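Long-range contact in endoglucanase, glycoside hydrolase family 5 protein (Cytophaga hutchinsonii, PDB 5IHS), which probably hydrolyses internal beta-1,4-glucosidic bonds of cellulose and is probably one of the periplasmic endoglucanases required for growth on crystalline cellulose: residues Val50-Met55 and Lys80-Arg85. Numbering follows the deposited sequence.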
loop_
_atom_site.group_PDB
_atom_site.type_symbol
_atom_site.label_atom_id
_atom_site.label_comp_id
_atom_site.label_asym_id
_atom_site.label_seq_id
_atom_site.Cartn_x
_atom_site.Cartn_y
_atom_site.Cartn_z
ATOM N N VAL A 50 12.055 9.320 -4.517
ATOM C CA VAL A 50 11.935 7.994 -3.926
ATOM C C VAL A 50 10.847 7.198 -4.627
ATOM O O VAL A 50 9.741 7.703 -4.865
ATOM C CB VAL A 50 11.643 8.100 -2.416
ATOM C CG1 VAL A 50 11.478 6.728 -1.801
ATOM C CG2 VAL A 50 12.745 8.857 -1.702
ATOM N N GLN A 51 11.157 5.931 -4.912
ATOM C CA GLN A 51 10.189 4.956 -5.402
ATOM C C GLN A 51 10.340 3.694 -4.561
ATOM O O GLN A 51 11.406 3.070 -4.563
ATOM C CB GLN A 51 10.414 4.637 -6.878
ATOM C CG GLN A 51 9.328 3.741 -7.448
ATOM C CD GLN A 51 9.605 3.320 -8.863
ATOM O OE1 GLN A 51 10.645 3.654 -9.435
ATOM N NE2 GLN A 51 8.691 2.560 -9.430
ATOM N N LEU A 52 9.291 3.343 -3.827
ATOM C CA LEU A 52 9.259 2.167 -2.975
ATOM C C LEU A 52 8.599 1.016 -3.730
ATOM O O LEU A 52 7.743 1.228 -4.591
ATOM C CB LEU A 52 8.463 2.460 -1.699
ATOM C CG LEU A 52 8.998 3.631 -0.869
ATOM C CD1 LEU A 52 8.103 3.884 0.335
ATOM C CD2 LEU A 52 10.448 3.424 -0.424
ATOM N N ARG A 53 8.994 -0.211 -3.400
ATOM C CA ARG A 53 8.342 -1.390 -3.957
ATOM C C ARG A 53 8.315 -2.460 -2.885
ATOM O O ARG A 53 9.306 -2.654 -2.169
ATOM C CB ARG A 53 9.081 -1.971 -5.165
ATOM C CG ARG A 53 9.417 -1.019 -6.288
ATOM C CD ARG A 53 10.310 -1.758 -7.292
ATOM N NE ARG A 53 10.643 -0.921 -8.429
ATOM C CZ ARG A 53 11.626 -0.038 -8.442
ATOM N NH1 ARG A 53 12.439 0.090 -7.398
ATOM N NH2 ARG A 53 11.820 0.695 -9.529
ATOM N N GLY A 54 7.186 -3.143 -2.766
ATOM C CA GLY A 54 7.083 -4.176 -1.765
ATOM C C GLY A 54 5.842 -5.014 -1.894
ATOM O O GLY A 54 5.310 -5.222 -2.997
ATOM N N MET A 55 5.399 -5.519 -0.745
ATOM C CA MET A 55 4.307 -6.470 -0.667
ATOM C C MET A 55 3.233 -5.980 0.285
ATOM O O MET A 55 3.525 -5.392 1.336
ATOM C CB MET A 55 4.782 -7.830 -0.156
ATOM C CG MET A 55 5.701 -8.566 -1.114
ATOM S SD MET A 55 4.982 -8.879 -2.732
ATOM C CE MET A 55 3.682 -10.069 -2.347
ATOM N N LYS A 80 13.599 -8.348 -0.655
ATOM C CA LYS A 80 14.119 -7.000 -0.902
ATOM C C LYS A 80 13.000 -5.958 -0.938
ATOM O O LYS A 80 13.085 -4.964 -1.658
ATOM C CB LYS A 80 14.995 -6.936 -2.158
ATOM C CG LYS A 80 16.048 -8.041 -2.241
ATOM C CD LYS A 80 16.974 -8.116 -1.033
ATOM C CE LYS A 80 18.016 -9.213 -1.231
ATOM N NZ LYS A 80 18.890 -9.404 -0.053
ATOM N N CYS A 81 11.971 -6.147 -0.117
ATOM C CA CYS A 81 10.957 -5.109 0.038
ATOM C C CYS A 81 11.533 -3.876 0.722
ATOM O O CYS A 81 12.216 -3.978 1.749
ATOM C CB CYS A 81 9.800 -5.616 0.898
ATOM S SG CYS A 81 8.765 -6.857 0.165
ATOM N N THR A 82 11.191 -2.699 0.193
ATOM C CA THR A 82 11.463 -1.440 0.873
ATOM C C THR A 82 10.230 -0.873 1.567
ATOM O O THR A 82 10.346 0.130 2.288
ATOM C CB THR A 82 12.073 -0.423 -0.088
ATOM O OG1 THR A 82 11.179 -0.242 -1.189
ATOM C CG2 THR A 82 13.441 -0.882 -0.583
ATOM N N VAL A 83 9.074 -1.523 1.397
ATOM C CA VAL A 83 7.833 -1.154 2.061
ATOM C C VAL A 83 7.016 -2.434 2.224
ATOM O O VAL A 83 7.081 -3.348 1.391
ATOM C CB VAL A 83 7.076 -0.059 1.257
ATOM C CG1 VAL A 83 6.706 -0.540 -0.159
ATOM C CG2 VAL A 83 5.845 0.440 2.001
ATOM N N VAL A 84 6.220 -2.480 3.294
ATOM C CA VAL A 84 5.232 -3.529 3.529
ATOM C C VAL A 84 3.923 -2.845 3.898
ATOM O O VAL A 84 3.923 -1.805 4.568
ATOM C CB VAL A 84 5.697 -4.522 4.631
ATOM C CG1 VAL A 84 5.958 -3.826 5.965
ATOM C CG2 VAL A 84 4.704 -5.663 4.816
ATOM N N ARG A 85 2.805 -3.435 3.477
ATOM C CA ARG A 85 1.472 -2.881 3.718
ATOM C C ARG A 85 0.671 -3.794 4.634
ATOM O O ARG A 85 0.510 -4.986 4.357
ATOM C CB ARG A 85 0.754 -2.661 2.390
ATOM C CG ARG A 85 -0.704 -2.220 2.452
ATOM C CD ARG A 85 -1.153 -1.938 1.051
ATOM N NE ARG A 85 -2.487 -1.389 0.835
ATOM C CZ ARG A 85 -3.512 -2.025 0.263
ATOM N NH1 ARG A 85 -3.499 -3.334 0.028
ATOM N NH2 ARG A 85 -4.581 -1.317 -0.066
HETATM O O HOH W 1 12.400 0.764 -3.392
#
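Arg53, at the start of strand 53-57, bonds Thr82, just ahead of strand 83-89; these are the first two parallel strands of the TIM barrel. The two strands and helix 69-77 between them make up its first beta-alpha-beta unit.

Backbone bonds set the pairing. Thr82 N donates to Arg53 O at 3.0 Å, and further along Arg85 N donates to Met55 O, also at 3.0 Å. Between them, Met55 N reaches Val83 O only weakly, at 3.5 Å. Gly54 CA-H points at the same carbonyl oxygen, almost straight (166°).

Thr82 adds a side-chain bond before the regular pairing begins. Its OG1 lies between its backbone N and carbonyl carbon (chi1 57°), where it accepts Arg53 N-H nearly straight on. It also donates to a water that in turn donates to Gln51 O, so a direct bond and a water bridge both hold the hydroxyl.

Apolar contacts lie on two sides. Leu52 and Val83 cross at about a right angle, with Leu52 CB 3.8 Å from Val83 CG1, and both touch Tyr119 of the third strand. Cys81 SG packs on Gly54 CA and Met55 CG; Met55 also touches Val316 of helix 311-329.

The charged ends bind other parts of the barrel: Arg53 pairs with Asp273, and Arg85 with Glu156 and Glu248. Val83 CG1 sits 3.7 Å from both Arg53 C and Gly54 N, against the peptide bond that joins them.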